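Local coordinates for putative O-Methyltransferase (Corynebacterium glutamicum, PDB 3DR5), which is probably an S-adenosylmethionine-dependent O-methyltransferase with a Rossmann-like fold, although its substrate has not been established, at residues A62-P65 with L69-L72; N76-N81 with P108-F113; T85-E90 with D120-L125; G135-S138 with A144-D147. One frame throughout, in Å; residues are numbered along the deposited sequence.

Contact 1 of 4, residues A62-P65 with L69-L72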
ATOM      1  N   ALA A  62       2.837  14.354   8.544  1.00 24.83           N
ATOM      2  CA  ALA A  62       2.594  14.769   7.160  1.00 27.04           C
ATOM      3  C   ALA A  62       3.451  16.023   6.909  1.00 26.93           C
ATOM      4  O   ALA A  62       3.215  17.084   7.488  1.00 27.63           O
ATOM      5  CB  ALA A  62       1.104  15.091   6.924  1.00 24.51           C
ATOM      6  N   ILE A  63       4.460  15.889   6.058  1.00 29.03           N
ATOM      7  CA  ILE A  63       5.349  16.988   5.715  1.00 30.40           C
ATOM      8  C   ILE A  63       4.986  17.417   4.303  1.00 30.95           C
ATOM      9  O   ILE A  63       5.445  16.838   3.318  1.00 32.03           O
ATOM     10  CB  ILE A  63       6.811  16.533   5.777  1.00 31.41           C
ATOM     11  CG1 ILE A  63       7.174  16.192   7.225  1.00 33.10           C
ATOM     12  CG2 ILE A  63       7.717  17.615   5.234  1.00 33.12           C
ATOM     13  CD1 ILE A  63       8.099  15.003   7.353  1.00 34.01           C
ATOM     14  N   THR A  64       4.185  18.472   4.207  1.00 31.33           N
ATOM     15  CA  THR A  64       3.708  18.940   2.912  1.00 31.25           C
ATOM     16  C   THR A  64       2.968  20.271   3.025  1.00 31.37           C
ATOM     17  O   THR A  64       2.390  20.571   4.066  1.00 31.07           O
ATOM     18  CB  THR A  64       2.729  17.896   2.330  1.00 30.66           C
ATOM     19  OG1 THR A  64       2.056  18.428   1.185  1.00 31.03           O
ATOM     20  CG2 THR A  64       1.661  17.516   3.390  1.00 30.49           C
ATOM     21  N   PRO A  65       2.969  21.073   1.949  1.00 32.35           N
ATOM     22  CA  PRO A  65       2.284  22.372   1.915  1.00 32.48           C
ATOM     23  C   PRO A  65       0.770  22.183   1.993  1.00 33.51           C
ATOM     24  O   PRO A  65       0.047  23.075   2.408  1.00 35.67           O
ATOM     25  CB  PRO A  65       2.689  22.963   0.567  1.00 31.90           C
ATOM     26  CG  PRO A  65       4.008  22.350   0.292  1.00 34.17           C
ATOM     27  CD  PRO A  65       3.906  20.932   0.818  1.00 32.46           C
ATOM     28  N   LEU A  69      -5.348  18.129   2.938  1.00 31.47           N
ATOM     29  CA  LEU A  69      -5.855  17.076   2.076  1.00 32.26           C
ATOM     30  C   LEU A  69      -5.241  15.744   2.525  1.00 33.07           C
ATOM     31  O   LEU A  69      -5.950  14.809   2.879  1.00 33.37           O
ATOM     32  CB  LEU A  69      -5.503  17.373   0.609  1.00 30.74           C
ATOM     33  CG  LEU A  69      -5.834  16.267  -0.400  1.00 32.20           C
ATOM     34  CD1 LEU A  69      -7.336  16.071  -0.505  1.00 32.82           C
ATOM     35  CD2 LEU A  69      -5.255  16.632  -1.750  1.00 29.97           C
ATOM     36  N   VAL A  70      -3.918  15.673   2.513  1.00 33.16           N
ATOM     37  CA  VAL A  70      -3.192  14.477   2.932  1.00 34.67           C
ATOM     38  C   VAL A  70      -3.628  13.983   4.319  1.00 34.31           C
ATOM     39  O   VAL A  70      -3.892  12.790   4.500  1.00 33.10           O
ATOM     40  CB  VAL A  70      -1.666  14.752   2.945  1.00 35.05           C
ATOM     41  CG1 VAL A  70      -0.914  13.608   3.641  1.00 37.65           C
ATOM     42  CG2 VAL A  70      -1.167  14.918   1.525  1.00 33.13           C
ATOM     43  N   GLY A  71      -3.693  14.914   5.274  1.00 32.90           N
ATOM     44  CA  GLY A  71      -4.066  14.604   6.643  1.00 30.68           C
ATOM     45  C   GLY A  71      -5.425  13.968   6.812  1.00 30.85           C
ATOM     46  O   GLY A  71      -5.630  13.146   7.710  1.00 31.53           O
ATOM     47  N   LEU A  72      -6.366  14.372   5.967  1.00 29.51           N
ATOM     48  CA  LEU A  72      -7.716  13.835   6.024  1.00 30.07           C
ATOM     49  C   LEU A  72      -7.715  12.355   5.640  1.00 28.95           C
ATOM     50  O   LEU A  72      -8.465  11.557   6.208  1.00 29.63           O
ATOM     51  CB  LEU A  72      -8.654  14.635   5.104  1.00 28.25           C
ATOM     52  CG  LEU A  72      -9.068  16.018   5.645  1.00 28.77           C
ATOM     53  CD1 LEU A  72      -9.854  16.780   4.577  1.00 31.04           C
ATOM     54  CD2 LEU A  72      -9.926  15.855   6.903  1.00 27.33           C
TER

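Contact 2 of 4, residues N76-N81 with P108-F113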
ATOM      1  N   ASN A  76      -8.462   9.262   8.455  1.00 33.41           N
ATOM      2  CA  ASN A  76      -9.510   8.273   8.205  1.00 35.17           C
ATOM      3  C   ASN A  76      -9.115   6.895   8.742  1.00 35.09           C
ATOM      4  O   ASN A  76      -9.951   6.183   9.300  1.00 36.99           O
ATOM      5  CB  ASN A  76      -9.783   8.156   6.706  1.00 34.72           C
ATOM      6  CG  ASN A  76     -10.809   9.157   6.214  1.00 39.54           C
ATOM      7  OD1 ASN A  76     -10.860   9.488   5.021  1.00 43.81           O
ATOM      8  ND2 ASN A  76     -11.645   9.633   7.125  1.00 43.80           N
ATOM      9  N   GLY A  77      -7.845   6.518   8.577  1.00 32.65           N
ATOM     10  CA  GLY A  77      -7.404   5.200   9.027  1.00 31.47           C
ATOM     11  C   GLY A  77      -6.735   5.080  10.382  1.00 32.40           C
ATOM     12  O   GLY A  77      -6.851   4.062  11.059  1.00 32.95           O
ATOM     13  N   LEU A  78      -6.032   6.129  10.772  1.00 31.49           N
ATOM     14  CA  LEU A  78      -5.317   6.177  12.041  1.00 32.19           C
ATOM     15  C   LEU A  78      -6.172   5.836  13.274  1.00 32.44           C
ATOM     16  O   LEU A  78      -7.327   6.250  13.369  1.00 33.08           O
ATOM     17  CB  LEU A  78      -4.715   7.573  12.206  1.00 29.81           C
ATOM     18  CG  LEU A  78      -3.247   7.808  12.571  1.00 36.01           C
ATOM     19  CD1 LEU A  78      -2.336   6.912  11.741  1.00 31.57           C
ATOM     20  CD2 LEU A  78      -2.915   9.286  12.344  1.00 33.99           C
ATOM     21  N   ALA A  79      -5.608   5.076  14.213  1.00 32.64           N
ATOM     22  CA  ALA A  79      -6.323   4.737  15.444  1.00 34.44           C
ATOM     23  C   ALA A  79      -6.555   6.057  16.223  1.00 36.11           C
ATOM     24  O   ALA A  79      -5.708   6.973  16.221  1.00 34.62           O
ATOM     25  CB  ALA A  79      -5.503   3.764  16.276  1.00 33.20           C
ATOM     26  N   ASP A  80      -7.699   6.145  16.899  1.00 37.28           N
ATOM     27  CA  ASP A  80      -8.080   7.349  17.647  1.00 38.96           C
ATOM     28  C   ASP A  80      -7.111   7.864  18.695  1.00 39.23           C
ATOM     29  O   ASP A  80      -7.056   9.074  18.946  1.00 40.09           O
ATOM     30  CB  ASP A  80      -9.459   7.164  18.289  1.00 39.60           C
ATOM     31  CG  ASP A  80     -10.555   6.958  17.260  1.00 42.87           C
ATOM     32  OD1 ASP A  80     -10.305   7.263  16.075  1.00 44.38           O
ATOM     33  OD2 ASP A  80     -11.665   6.510  17.640  1.00 45.18           O
ATOM     34  N   ASN A  81      -6.338   6.960  19.287  1.00 39.54           N
ATOM     35  CA  ASN A  81      -5.385   7.345  20.318  1.00 39.87           C
ATOM     36  C   ASN A  81      -4.001   7.716  19.789  1.00 39.74           C
ATOM     37  O   ASN A  81      -2.979   7.424  20.418  1.00 39.36           O
ATOM     38  CB  ASN A  81      -5.275   6.238  21.370  1.00 41.88           C
ATOM     39  CG  ASN A  81      -4.726   4.950  20.810  1.00 43.68           C
ATOM     40  OD1 ASN A  81      -4.900   4.652  19.632  1.00 47.17           O
ATOM     41  ND2 ASN A  81      -4.075   4.162  21.663  1.00 46.32           N
ATOM     42  N   PRO A 108      -9.420  19.162  17.789  1.00 49.21           N
ATOM     43  CA  PRO A 108      -8.091  19.790  17.733  1.00 48.45           C
ATOM     44  C   PRO A 108      -7.016  18.935  18.401  1.00 47.09           C
ATOM     45  O   PRO A 108      -5.828  19.084  18.132  1.00 46.18           O
ATOM     46  CB  PRO A 108      -8.291  21.118  18.475  1.00 49.07           C
ATOM     47  CG  PRO A 108      -9.761  21.375  18.366  1.00 48.53           C
ATOM     48  CD  PRO A 108     -10.382  20.018  18.506  1.00 48.40           C
ATOM     49  N   SER A 109      -7.452  18.053  19.292  1.00 45.54           N
ATOM     50  CA  SER A 109      -6.558  17.165  20.030  1.00 44.50           C
ATOM     51  C   SER A 109      -5.937  16.058  19.179  1.00 43.25           C
ATOM     52  O   SER A 109      -4.955  15.431  19.580  1.00 42.75           O
ATOM     53  CB  SER A 109      -7.319  16.538  21.193  1.00 44.79           C
ATOM     54  OG  SER A 109      -8.641  16.212  20.793  1.00 45.92           O
ATOM     55  N   ARG A 110      -6.515  15.827  18.004  1.00 42.31           N
ATOM     56  CA  ARG A 110      -6.036  14.793  17.092  1.00 41.07           C
ATOM     57  C   ARG A 110      -4.933  15.287  16.158  1.00 40.37           C
ATOM     58  O   ARG A 110      -4.180  14.494  15.599  1.00 38.73           O
ATOM     59  CB  ARG A 110      -7.189  14.265  16.240  1.00 41.93           C
ATOM     60  CG  ARG A 110      -8.263  13.480  16.976  1.00 39.91           C
ATOM     61  CD  ARG A 110      -7.699  12.226  17.624  1.00 39.10           C
ATOM     62  NE  ARG A 110      -6.836  11.423  16.750  1.00 35.37           N
ATOM     63  CZ  ARG A 110      -7.262  10.661  15.747  1.00 36.20           C
ATOM     64  NH1 ARG A 110      -8.551  10.582  15.469  1.00 32.35           N
ATOM     65  NH2 ARG A 110      -6.393   9.939  15.049  1.00 34.00           N
ATOM     66  N   VAL A 111      -4.840  16.601  16.002  1.00 39.59           N
ATOM     67  CA  VAL A 111      -3.848  17.199  15.118  1.00 38.83           C
ATOM     68  C   VAL A 111      -2.879  18.142  15.827  1.00 38.15           C
ATOM     69  O   VAL A 111      -3.206  18.741  16.850  1.00 37.24           O
ATOM     70  CB  VAL A 111      -4.531  17.974  13.969  1.00 38.00           C
ATOM     71  CG1 VAL A 111      -3.495  18.751  13.172  1.00 42.01           C
ATOM     72  CG2 VAL A 111      -5.275  17.007  13.046  1.00 38.16           C
ATOM     73  N   ARG A 112      -1.688  18.270  15.257  1.00 36.98           N
ATOM     74  CA  ARG A 112      -0.658  19.131  15.795  1.00 36.33           C
ATOM     75  C   ARG A 112       0.070  19.759  14.606  1.00 35.66           C
ATOM     76  O   ARG A 112       0.563  19.042  13.727  1.00 36.99           O
ATOM     77  CB  ARG A 112       0.297  18.272  16.635  1.00 36.34           C
ATOM     78  CG  ARG A 112       1.577  18.937  17.057  1.00 37.42           C
ATOM     79  CD  ARG A 112       2.699  17.910  17.040  1.00 40.20           C
ATOM     80  NE  ARG A 112       3.459  17.896  18.284  1.00 45.44           N
ATOM     81  CZ  ARG A 112       4.433  17.033  18.555  1.00 48.74           C
ATOM     82  NH1 ARG A 112       4.777  16.102  17.669  1.00 49.80           N
ATOM     83  NH2 ARG A 112       5.064  17.106  19.715  1.00 49.68           N
ATOM     84  N   PHE A 113       0.143  21.086  14.567  1.00 34.58           N
ATOM     85  CA  PHE A 113       0.830  21.739  13.462  1.00 35.15           C
ATOM     86  C   PHE A 113       2.130  22.399  13.915  1.00 35.07           C
ATOM     87  O   PHE A 113       2.150  23.194  14.857  1.00 37.67           O
ATOM     88  CB  PHE A 113      -0.069  22.782  12.789  1.00 34.40           C
ATOM     89  CG  PHE A 113       0.289  23.044  11.341  1.00 36.00           C
ATOM     90  CD1 PHE A 113      -0.509  22.546  10.310  1.00 36.27           C
ATOM     91  CD2 PHE A 113       1.447  23.739  11.012  1.00 32.65           C
ATOM     92  CE1 PHE A 113      -0.150  22.732   8.969  1.00 33.82           C
ATOM     93  CE2 PHE A 113       1.815  23.935   9.681  1.00 34.72           C
ATOM     94  CZ  PHE A 113       1.015  23.430   8.654  1.00 33.01           C
TER
HETATM   95  O   HOH W   1      -8.107   8.777  13.163  1.00 35.26           O

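Contact 3 of 4, residues T85-E90 with D120-L125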
ATOM      1  N   THR A  85       0.748  14.874  12.970  1.00 32.14           N
ATOM      2  CA  THR A  85       1.637  16.017  13.117  1.00 30.98           C
ATOM      3  C   THR A  85       1.924  16.549  11.717  1.00 31.89           C
ATOM      4  O   THR A  85       2.501  15.851  10.882  1.00 32.68           O
ATOM      5  CB  THR A  85       2.952  15.611  13.812  1.00 30.16           C
ATOM      6  OG1 THR A  85       2.667  15.199  15.155  1.00 30.62           O
ATOM      7  CG2 THR A  85       3.939  16.765  13.827  1.00 30.92           C
ATOM      8  N   CYS A  86       1.504  17.786  11.466  1.00 32.18           N
ATOM      9  CA  CYS A  86       1.711  18.431  10.176  1.00 31.91           C
ATOM     10  C   CYS A  86       2.872  19.405  10.287  1.00 32.73           C
ATOM     11  O   CYS A  86       3.018  20.105  11.286  1.00 33.43           O
ATOM     12  CB  CYS A  86       0.455  19.187   9.746  1.00 31.46           C
ATOM     13  SG  CYS A  86      -1.035  18.171   9.681  1.00 30.56           S
ATOM     14  N   ILE A  87       3.695  19.453   9.248  1.00 32.21           N
ATOM     15  CA  ILE A  87       4.859  20.328   9.249  1.00 32.24           C
ATOM     16  C   ILE A  87       5.036  21.152   7.977  1.00 34.38           C
ATOM     17  O   ILE A  87       5.213  20.592   6.886  1.00 35.36           O
ATOM     18  CB  ILE A  87       6.166  19.523   9.433  1.00 31.54           C
ATOM     19  CG1 ILE A  87       6.012  18.507  10.567  1.00 28.05           C
ATOM     20  CG2 ILE A  87       7.334  20.476   9.690  1.00 28.77           C
ATOM     21  CD1 ILE A  87       7.279  17.740  10.884  1.00 31.08           C
ATOM     22  N   ASP A  88       4.967  22.473   8.123  1.00 34.03           N
ATOM     23  CA  ASP A  88       5.195  23.392   7.015  1.00 34.37           C
ATOM     24  C   ASP A  88       5.522  24.773   7.609  1.00 33.50           C
ATOM     25  O   ASP A  88       4.960  25.165   8.628  1.00 33.15           O
ATOM     26  CB  ASP A  88       3.980  23.491   6.078  1.00 32.69           C
ATOM     27  CG  ASP A  88       4.301  24.267   4.797  1.00 32.83           C
ATOM     28  OD1 ASP A  88       4.978  23.707   3.912  1.00 33.51           O
ATOM     29  OD2 ASP A  88       3.898  25.443   4.692  1.00 31.22           O
ATOM     30  N   PRO A  89       6.452  25.512   6.985  1.00 35.06           N
ATOM     31  CA  PRO A  89       6.862  26.848   7.448  1.00 37.30           C
ATOM     32  C   PRO A  89       5.930  28.014   7.128  1.00 39.95           C
ATOM     33  O   PRO A  89       6.064  29.096   7.703  1.00 40.65           O
ATOM     34  CB  PRO A  89       8.228  27.038   6.791  1.00 36.50           C
ATOM     35  CG  PRO A  89       8.087  26.307   5.493  1.00 33.94           C
ATOM     36  CD  PRO A  89       7.287  25.059   5.854  1.00 35.74           C
ATOM     37  N   GLU A  90       4.989  27.795   6.216  1.00 40.63           N
ATOM     38  CA  GLU A  90       4.071  28.838   5.795  1.00 41.49           C
ATOM     39  C   GLU A  90       2.856  28.917   6.706  1.00 41.43           C
ATOM     40  O   GLU A  90       2.183  27.916   6.935  1.00 42.37           O
ATOM     41  CB  GLU A  90       3.686  28.574   4.334  1.00 42.68           C
ATOM     42  CG  GLU A  90       4.339  29.523   3.318  1.00 47.20           C
ATOM     43  CD  GLU A  90       5.765  29.935   3.665  1.00 50.57           C
ATOM     44  OE1 GLU A  90       6.719  29.255   3.233  1.00 54.15           O
ATOM     45  OE2 GLU A  90       5.926  30.941   4.385  1.00 51.33           O
ATOM     46  N   ASP A 120      14.435  21.151   9.910  1.00 42.99           N
ATOM     47  CA  ASP A 120      14.890  21.860  11.091  1.00 43.56           C
ATOM     48  C   ASP A 120      14.241  21.289  12.350  1.00 42.46           C
ATOM     49  O   ASP A 120      14.908  21.089  13.356  1.00 42.73           O
ATOM     50  CB  ASP A 120      14.544  23.350  10.990  1.00 45.08           C
ATOM     51  CG  ASP A 120      15.529  24.133  10.141  1.00 47.02           C
ATOM     52  OD1 ASP A 120      15.102  25.064   9.423  1.00 52.57           O
ATOM     53  OD2 ASP A 120      16.734  23.830  10.205  1.00 54.08           O
ATOM     54  N   VAL A 121      12.944  21.000  12.275  1.00 41.31           N
ATOM     55  CA  VAL A 121      12.191  20.520  13.429  1.00 39.94           C
ATOM     56  C   VAL A 121      12.155  19.017  13.698  1.00 40.84           C
ATOM     57  O   VAL A 121      11.818  18.591  14.807  1.00 38.80           O
ATOM     58  CB  VAL A 121      10.752  21.054  13.358  1.00 39.13           C
ATOM     59  CG1 VAL A 121       9.962  20.279  12.314  1.00 37.68           C
ATOM     60  CG2 VAL A 121      10.087  20.987  14.718  1.00 37.94           C
HETATM   61  N   MSE A 122      12.488  18.219  12.694  1.00 42.29           N
HETATM   62  CA  MSE A 122      12.489  16.780  12.871  1.00 43.80           C
HETATM   63  C   MSE A 122      13.575  16.414  13.873  1.00 44.00           C
HETATM   64  O   MSE A 122      13.553  15.344  14.482  1.00 42.06           O
HETATM   65  CB  MSE A 122      12.706  16.085  11.523  1.00 44.01           C
HETATM   66  CG  MSE A 122      11.386  15.812  10.811  1.00 49.56           C
HETATM   67 SE   MSE A 122      11.630  15.512   8.930  1.00 61.27          SE
HETATM   68  CE  MSE A 122      10.352  16.772   8.262  1.00 61.36           C
ATOM     69  N   SER A 123      14.519  17.333  14.050  1.00 45.14           N
ATOM     70  CA  SER A 123      15.613  17.161  15.002  1.00 44.45           C
ATOM     71  C   SER A 123      15.035  17.245  16.423  1.00 42.51           C
ATOM     72  O   SER A 123      15.661  16.821  17.391  1.00 42.47           O
ATOM     73  CB  SER A 123      16.631  18.283  14.824  1.00 44.03           C
ATOM     74  OG  SER A 123      17.830  18.010  15.524  1.00 50.55           O
ATOM     75  N   ARG A 124      13.832  17.793  16.534  1.00 39.98           N
ATOM     76  CA  ARG A 124      13.163  18.005  17.815  1.00 39.77           C
ATOM     77  C   ARG A 124      12.059  17.022  18.180  1.00 39.26           C
ATOM     78  O   ARG A 124      11.334  17.235  19.159  1.00 38.53           O
ATOM     79  CB  ARG A 124      12.589  19.419  17.840  1.00 39.41           C
ATOM     80  CG  ARG A 124      13.546  20.526  18.271  1.00 39.67           C
ATOM     81  CD  ARG A 124      14.696  20.743  17.306  1.00 34.87           C
ATOM     82  NE  ARG A 124      15.307  22.048  17.532  1.00 37.32           N
ATOM     83  CZ  ARG A 124      16.587  22.333  17.311  1.00 38.08           C
ATOM     84  NH1 ARG A 124      17.410  21.399  16.859  1.00 40.47           N
ATOM     85  NH2 ARG A 124      17.048  23.550  17.560  1.00 35.95           N
ATOM     86  N   LEU A 125      11.933  15.956  17.398  1.00 38.20           N
ATOM     87  CA  LEU A 125      10.901  14.970  17.651  1.00 37.17           C
ATOM     88  C   LEU A 125      11.517  13.704  18.232  1.00 35.40           C
ATOM     89  O   LEU A 125      12.705  13.455  18.076  1.00 35.38           O
ATOM     90  CB  LEU A 125      10.132  14.674  16.349  1.00 36.51           C
ATOM     91  CG  LEU A 125       9.483  15.885  15.653  1.00 34.19           C
ATOM     92  CD1 LEU A 125       9.000  15.466  14.268  1.00 35.46           C
ATOM     93  CD2 LEU A 125       8.325  16.436  16.485  1.00 33.35           C
TER

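Contact 4 of 4, residues G135-S138 with A144-D147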
ATOM      1  N   GLY A 135       5.956  12.452   3.101  1.00 28.79           N
ATOM      2  CA  GLY A 135       6.750  13.606   2.740  1.00 28.63           C
ATOM      3  C   GLY A 135       6.519  14.097   1.317  1.00 29.23           C
ATOM      4  O   GLY A 135       6.523  13.316   0.363  1.00 26.26           O
ATOM      5  N   GLN A 136       6.254  15.391   1.186  1.00 30.13           N
ATOM      6  CA  GLN A 136       6.086  16.005  -0.121  1.00 33.40           C
ATOM      7  C   GLN A 136       7.154  17.104  -0.138  1.00 35.44           C
ATOM      8  O   GLN A 136       6.936  18.226   0.329  1.00 36.80           O
ATOM      9  CB  GLN A 136       4.693  16.632  -0.300  1.00 32.41           C
ATOM     10  CG  GLN A 136       4.541  17.319  -1.649  1.00 33.06           C
ATOM     11  CD  GLN A 136       4.025  16.398  -2.737  1.00 33.64           C
ATOM     12  OE1 GLN A 136       4.707  16.142  -3.730  1.00 35.68           O
ATOM     13  NE2 GLN A 136       2.811  15.897  -2.558  1.00 29.90           N
ATOM     14  N   VAL A 137       8.314  16.777  -0.686  1.00 36.19           N
ATOM     15  CA  VAL A 137       9.436  17.708  -0.727  1.00 38.42           C
ATOM     16  C   VAL A 137      10.064  17.780  -2.113  1.00 41.25           C
ATOM     17  O   VAL A 137       9.652  17.062  -3.030  1.00 41.64           O
ATOM     18  CB  VAL A 137      10.527  17.285   0.295  1.00 36.88           C
ATOM     19  CG1 VAL A 137       9.938  17.250   1.702  1.00 34.48           C
ATOM     20  CG2 VAL A 137      11.077  15.898  -0.062  1.00 35.11           C
ATOM     21  N   SER A 138      11.057  18.655  -2.260  1.00 41.77           N
ATOM     22  CA  SER A 138      11.767  18.780  -3.523  1.00 41.93           C
ATOM     23  C   SER A 138      12.744  17.610  -3.584  1.00 41.25           C
ATOM     24  O   SER A 138      13.218  17.125  -2.548  1.00 40.59           O
ATOM     25  CB  SER A 138      12.552  20.088  -3.591  1.00 42.90           C
ATOM     26  OG  SER A 138      11.673  21.190  -3.640  1.00 48.55           O
ATOM     27  N   ALA A 144      17.877  13.896   2.625  1.00 39.14           N
ATOM     28  CA  ALA A 144      17.885  14.493   3.954  1.00 38.68           C
ATOM     29  C   ALA A 144      16.616  14.121   4.711  1.00 38.00           C
ATOM     30  O   ALA A 144      16.648  13.900   5.923  1.00 38.66           O
ATOM     31  CB  ALA A 144      18.023  16.016   3.849  1.00 37.15           C
ATOM     32  N   LEU A 145      15.498  14.041   3.994  1.00 37.83           N
ATOM     33  CA  LEU A 145      14.242  13.692   4.632  1.00 37.23           C
ATOM     34  C   LEU A 145      14.295  12.237   5.128  1.00 37.14           C
ATOM     35  O   LEU A 145      13.790  11.929   6.211  1.00 36.62           O
ATOM     36  CB  LEU A 145      13.057  13.906   3.665  1.00 36.77           C
ATOM     37  CG  LEU A 145      11.677  13.716   4.314  1.00 39.44           C
ATOM     38  CD1 LEU A 145      11.510  14.718   5.467  1.00 37.20           C
ATOM     39  CD2 LEU A 145      10.571  13.897   3.272  1.00 35.79           C
ATOM     40  N   VAL A 146      14.912  11.353   4.343  1.00 37.71           N
ATOM     41  CA  VAL A 146      15.040   9.936   4.707  1.00 37.17           C
ATOM     42  C   VAL A 146      15.892   9.789   5.966  1.00 38.38           C
ATOM     43  O   VAL A 146      15.560   9.034   6.880  1.00 37.63           O
ATOM     44  CB  VAL A 146      15.714   9.130   3.578  1.00 36.80           C
ATOM     45  CG1 VAL A 146      15.864   7.682   3.990  1.00 35.48           C
ATOM     46  CG2 VAL A 146      14.900   9.241   2.299  1.00 37.51           C
ATOM     47  N   ASP A 147      17.008  10.512   5.997  1.00 39.95           N
ATOM     48  CA  ASP A 147      17.918  10.473   7.136  1.00 38.92           C
ATOM     49  C   ASP A 147      17.248  11.058   8.362  1.00 38.35           C
ATOM     50  O   ASP A 147      17.477  10.605   9.481  1.00 42.00           O
ATOM     51  CB  ASP A 147      19.196  11.259   6.829  1.00 40.05           C
ATOM     52  CG  ASP A 147      19.983  10.658   5.687  1.00 41.34           C
ATOM     53  OD1 ASP A 147      20.045   9.412   5.605  1.00 43.67           O
ATOM     54  OD2 ASP A 147      20.544  11.425   4.878  1.00 43.65           O
TER

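Contact 1 of 4, residues A62-P65 with L69-L72
Ala62 at the end of strand 59-63 and Thr64 in the loop just after it look across at Val70 in the first turns of helix 67-77, and the two backbones come closest where the CA atoms of Ala62 and Gly71 lie 6.7 Å apart. Val70 spans that gap with both branches of its forked side chain. The CG1 methyl, held opposite the backbone N by a chi1 of 169°, meets the methyl of Ala62, Val70 CG1 and Ala62 CB being 4.1 Å apart. The other branch reaches the methyl of Thr64, with Val70 CG2 and Thr64 CG2 4.3 Å apart. The Thr64 methyl thus looks to the helix, while OG1 is hydrogen-bonded to the backbone N of Ala66 in the turn that starts the helix. No hydrogen bond crosses the contact, and all three side chains are buried. The example illustrates the opening of a beta-alpha-beta unit, in which a strand passes through a tight loop into the helix that packs on it. Strands 83-87 and 130-135 flank strand 59-63 in the sheet; Phe134 of the latter also touches Thr64 and Val70, and helices 20-31 and 91-103 pack against Leu72.

Contact 2 of 4, residues N76-N81 with P108-F113
Arg110 reaches across to the Leu78-Asp80 turn, and polar groups there meet its guanidinium in different ways. Between the two segments the hydrogen bonding runs through water: NH2 of Arg110 donates to water 1 over 2.8 Å, and the water, lying at the guanidinium edge in its plane, donates to Leu78 O at 2.7 Å. Backbone oxygens crowd in. Asp80 O sits over one guanidinium face, 3.2 Å from Arg110 NE, and Ala79 O approaches Arg110 NH2 obliquely; neither takes a hydrogen bond from the arginine, and Ala79 O is bonded instead to Thr82 OG1. The N-H of NE is given to Thr82 O. Bends at chi2 (-62°) and chi3 (-47°) curl the arginine chain back to put its head there. Charge attraction is looser: Asp80 OD1 and Arg110 NH1 form a long salt bridge of 3.8 Å, with the carboxylate and guanidinium planes 55° apart and the oxygen well out of the guanidinium plane. The firmer bonds of the Asp80 carboxylate go to His216 and His217 of the second subunit, residues of its C-terminal tag. Van der Waals contact is slight, Leu78 CB lying 4.1 Å from Arg110 NH2 at the guanidinium edge. The turn joins helix 67-77 to strand 83-87, and the Arg110 segment leads into edge strand 111-114; Leu75 of the helix packs on Arg110, while helix 39-51 meets Leu78.

Contact 3 of 4, residues T85-E90 with D120-L125
Asp88 OD2, one residue beyond the Ile87 that packs against Val121, is gripped twice: the backbone N of Glu90 donates to it over 3.0 Å, and His93 ND1 is also hydrogen-bonded to it. The first bond makes an Asx turn. Its donor comes from above the carboxylate plane, 51° out of it, and Glu90 is the N-cap of helix 91-103, which makes the aspartate part of the turn from strand into helix. Across the contact itself the meeting is purely hydrocarbon. Ile87 offers two ends: its CG2 touches Val121 CG1 at 3.7 Å, and CD1 is 4.0 Å from Val121 CG1 as well. A chi1 of 76° places that valine methyl in the crowded position between backbone N and carbonyl carbon. The extended arm of Ile87 carries CD1 on to two further residues, 4.2 Å from CE of Met122, a selenomethionine, and 4.4 Å from Leu125 CD1; the exact place of CE is doubtful. Ile61 of the neighbouring strand adds to the same apolar patch. The chemistry is thus divided: directional bonds shape the strand-to-helix turn, whereas the short helix 118-121 and the 3-10 turn after it are held to strand 83-87 by dispersion and the exclusion of water.

Contact 4 of 4, residues G135-S138 with A144-D147
Leu145 points one methyl, CD2, into a shallow corner formed by Val137 and Gly135, and the whole contact turns on that single group. From the leucine side, CG stands opposite the backbone N (chi1 -173°), which carries the side chain out from helix 142-152 toward the extended loop. The valine and leucine side chains cross obliquely, and the leucine methyl sits in the fork of the valine: it lies 3.8 Å from Val137 CG1 and is almost as close to CG2, with Leu145 CD2 and Val137 CG2 3.9 Å apart. Gly135 forms the second wall. Having no side chain, it lets Leu145 CD2 come to 3.9 Å from its CA, and the directions from the methyl to that CA and to Val137 CG1 are roughly perpendicular. Between these two residues the backbone is extended, and Gln136 turns its side chain the other way, against Thr64. The second leucine branch, CD1, continues away from the valine to Met122, while Leu161 of strand 157-161 also packs on Leu145. A parallel strand running through a loop into a helix that packs back on it is the repeating step of the Rossmann-like fold, to which the family of this protein belongs. In class I methyltransferases loops at the C-terminal ends of the parallel strands commonly border the active site; whether this loop does so here is not established.

Overall arrangement
One sheet underlies all four contacts, and their chemistry follows their place on it. Contacts 1 and 4 are buried and apolar, each packing a helix against the end of the strand, or the loop after it, that precedes it; strands 59-63 and 130-135 are neighbours, and Ile63 O bonds to Gln136 N between them. Contact 3 is equally apolar across its segments, meeting contact 4 where Met122 lies against helix 142-152. Contacts 2 and 3 lie farther out, their centres about 15 and 14 Å from the centre of the chain, yet only contact 2 relies on water and charge. It shares helix 67-77 with contact 1, while its edge strand 111-114 pairs with strand 83-87 of contact 3.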